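Local coordinates for NanS-p (Escherichia phage vB_EcoP_24B, PDB 6YP6), which is a phage-encoded carbohydrate esterase, probably removing O-acetyl groups from sialic acids, whose beta-sandwich region probably binds carbohydrate, at residues A[71-77]-A[209-215]. Numbering follows the deposited sequence.
Sequences GQIRCRF and IDSIAVE
Arg74 reaches across to the neighbouring strand and lays its guanidinium over the methyl of Ala213, whose CB sits 3.7 Å from Arg74 CZ. In that position its edge meets Glu215: Arg74 NH2 gives a nearly straight bond of 2.8 Å to Glu215 OE2, in the guanidinium plane but from above the carboxylate, and Arg74 NE adds a weak one to Glu215 OE1. The two planes are turned 67° apart. With CG held between the backbone N and carbonyl carbon (chi1 57°) and the chain then extended, the arginine leans over its partner strand. Water 1 bridges Arg74 NH1 and Ser211 OG, so each of the three guanidinium nitrogens has a partner.

Farther along the same face, Arg76 NH1 bonds Asp210 OD2 at 2.9 Å, again from above the carboxylate. Thr38 OG1 also bonds that oxygen, Arg76 NH1 has a second acceptor in Glu36 O, and the guanidinium makes a cation-pi contact with Trp152.

Beneath these salt bridges the antiparallel backbones pair Gln72 with Glu215 and Arg74 with Ala213, each through two hydrogen bonds. At Arg76 the pairing changes: its N bonds Ser211 O, while Asp210 N bonds Arg76 O at 2.9 Å. Asp210 and Ser211 thus both face one residue, a classic beta bulge that shifts the register and brings Ile209 opposite Phe77.

The other face is apolar. Ile209 CD1 touches both Phe77 CB (3.8 Å) and Cys75 SG (4.0 Å), and Ile73 lies alongside Val214. This layer packs on strand 88-95 of the second sheet, through Trp94, Phe92 and Met90, as in a beta sandwich. On its other edge strand 71-79 pairs antiparallel with strand 152-159. Strand 207-216 turns a corner at Asp210; Ile209 bonds Val43 of strand 41-46, and Ala213 and Val214 touch strand 3-9.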
loop_
_atom_site.group_PDB
_atom_site.type_symbol
_atom_site.label_atom_id
_atom_site.label_comp_id
_atom_site.label_asym_id
_atom_site.label_seq_id
_atom_site.Cartn_x
_atom_site.Cartn_y
_atom_site.Cartn_z
ATOM N N GLY A 71 2.054 15.280 -0.740
ATOM C CA GLY A 71 3.083 14.274 -0.961
ATOM C C GLY A 71 2.443 13.041 -1.574
ATOM O O GLY A 71 1.384 13.127 -2.182
ATOM N N GLN A 72 3.104 11.899 -1.396
ATOM C CA GLN A 72 2.606 10.671 -1.992
ATOM C C GLN A 72 2.976 9.462 -1.145
ATOM O O GLN A 72 3.997 9.448 -0.456
ATOM C CB GLN A 72 3.169 10.451 -3.404
ATOM C CG GLN A 72 2.845 11.527 -4.414
ATOM C CD GLN A 72 3.065 11.045 -5.826
ATOM O OE1 GLN A 72 3.904 10.179 -6.082
ATOM N NE2 GLN A 72 2.282 11.570 -6.746
ATOM N N ILE A 73 2.119 8.443 -1.217
ATOM C CA ILE A 73 2.415 7.077 -0.799
ATOM C C ILE A 73 2.588 6.294 -2.096
ATOM O O ILE A 73 1.712 6.362 -2.962
ATOM C CB ILE A 73 1.244 6.489 0.005
ATOM C CG1 ILE A 73 0.875 7.364 1.209
ATOM C CG2 ILE A 73 1.543 5.042 0.412
ATOM C CD1 ILE A 73 -0.413 6.948 1.899
ATOM N N ARG A 74 3.699 5.572 -2.255
ATOM C CA ARG A 74 3.973 4.928 -3.539
ATOM C C ARG A 74 4.576 3.541 -3.368
ATOM O O ARG A 74 5.245 3.235 -2.375
ATOM C CB ARG A 74 4.874 5.774 -4.450
ATOM C CG ARG A 74 6.194 6.151 -3.865
ATOM C CD ARG A 74 7.050 6.812 -4.928
ATOM N NE ARG A 74 8.328 7.310 -4.428
ATOM C CZ ARG A 74 9.451 6.596 -4.364
ATOM N NH1 ARG A 74 9.469 5.326 -4.726
ATOM N NH2 ARG A 74 10.559 7.162 -3.915
ATOM N N CYS A 75 4.351 2.708 -4.381
ATOM C CA CYS A 75 4.938 1.383 -4.446
ATOM C C CYS A 75 5.089 0.965 -5.900
ATOM O O CYS A 75 4.179 1.167 -6.702
ATOM C CB CYS A 75 4.035 0.380 -3.720
ATOM S SG CYS A 75 4.561 -1.358 -3.752
ATOM N N ARG A 76 6.216 0.337 -6.214
ATOM C CA ARG A 76 6.429 -0.328 -7.495
ATOM C C ARG A 76 6.540 -1.824 -7.219
ATOM O O ARG A 76 7.328 -2.244 -6.357
ATOM C CB ARG A 76 7.671 0.227 -8.195
ATOM C CG ARG A 76 7.941 -0.433 -9.545
ATOM C CD ARG A 76 8.895 0.373 -10.411
ATOM N NE ARG A 76 9.019 -0.185 -11.763
ATOM C CZ ARG A 76 9.974 -1.025 -12.172
ATOM N NH1 ARG A 76 10.942 -1.432 -11.358
ATOM N NH2 ARG A 76 9.966 -1.455 -13.424
ATOM N N PHE A 77 5.746 -2.620 -7.940
ATOM C CA PHE A 77 5.563 -4.029 -7.614
ATOM C C PHE A 77 5.248 -4.812 -8.879
ATOM O O PHE A 77 4.827 -4.258 -9.893
ATOM C CB PHE A 77 4.424 -4.214 -6.577
ATOM C CG PHE A 77 3.069 -3.907 -7.139
ATOM C CD1 PHE A 77 2.612 -2.596 -7.214
ATOM C CD2 PHE A 77 2.271 -4.915 -7.650
ATOM C CE1 PHE A 77 1.380 -2.314 -7.789
ATOM C CE2 PHE A 77 1.043 -4.631 -8.219
ATOM C CZ PHE A 77 0.593 -3.329 -8.283
ATOM N N ILE A 209 8.493 -6.711 -4.769
ATOM C CA ILE A 209 8.478 -5.293 -4.433
ATOM C C ILE A 209 9.811 -4.682 -4.835
ATOM O O ILE A 209 10.873 -5.164 -4.427
ATOM C CB ILE A 209 8.218 -5.079 -2.930
ATOM C CG1 ILE A 209 6.919 -5.725 -2.487
ATOM C CG2 ILE A 209 8.288 -3.589 -2.592
ATOM C CD1 ILE A 209 5.729 -5.127 -3.074
ATOM N N ASP A 210 9.754 -3.618 -5.623
ATOM C CA ASP A 210 10.923 -2.818 -5.972
ATOM C C ASP A 210 11.171 -1.752 -4.908
ATOM O O ASP A 210 12.298 -1.591 -4.428
ATOM C CB ASP A 210 10.661 -2.162 -7.336
ATOM C CG ASP A 210 11.910 -1.645 -8.001
ATOM O OD1 ASP A 210 12.958 -2.316 -7.909
ATOM O OD2 ASP A 210 11.829 -0.611 -8.706
ATOM N N SER A 211 10.115 -1.029 -4.543
ATOM C CA SER A 211 10.211 0.036 -3.564
ATOM C C SER A 211 8.837 0.307 -2.969
ATOM O O SER A 211 7.798 0.029 -3.581
ATOM C CB SER A 211 10.746 1.312 -4.214
ATOM O OG SER A 211 9.861 1.765 -5.224
ATOM N N ILE A 212 8.863 0.865 -1.755
ATOM C CA ILE A 212 7.708 1.438 -1.067
ATOM C C ILE A 212 8.203 2.740 -0.461
ATOM O O ILE A 212 9.286 2.760 0.128
ATOM C CB ILE A 212 7.213 0.536 0.083
ATOM C CG1 ILE A 212 6.820 -0.849 -0.416
ATOM C CG2 ILE A 212 6.044 1.191 0.827
ATOM C CD1 ILE A 212 6.679 -1.869 0.685
ATOM N N ALA A 213 7.438 3.818 -0.579
ATOM C CA ALA A 213 7.878 5.054 0.053
ATOM C C ALA A 213 6.696 5.945 0.393
ATOM O O ALA A 213 5.637 5.871 -0.235
ATOM C CB ALA A 213 8.847 5.847 -0.834
ATOM N N VAL A 214 6.899 6.803 1.388
ATOM C CA VAL A 214 6.048 7.961 1.606
ATOM C C VAL A 214 6.946 9.177 1.511
ATOM O O VAL A 214 7.984 9.238 2.183
ATOM C CB VAL A 214 5.295 7.911 2.946
ATOM C CG1 VAL A 214 4.422 9.149 3.089
ATOM C CG2 VAL A 214 4.456 6.647 3.044
ATOM N N GLU A 215 6.563 10.124 0.666
ATOM C CA GLU A 215 7.312 11.354 0.452
ATOM C C GLU A 215 6.401 12.531 0.758
ATOM O O GLU A 215 5.181 12.460 0.552
ATOM C CB GLU A 215 7.831 11.411 -0.989
ATOM C CG GLU A 215 8.924 10.378 -1.250
ATOM C CD GLU A 215 9.268 10.175 -2.716
ATOM O OE1 GLU A 215 8.413 10.413 -3.603
ATOM O OE2 GLU A 215 10.416 9.760 -2.981
HETATM O O HOH W 1 7.598 3.399 -5.227
#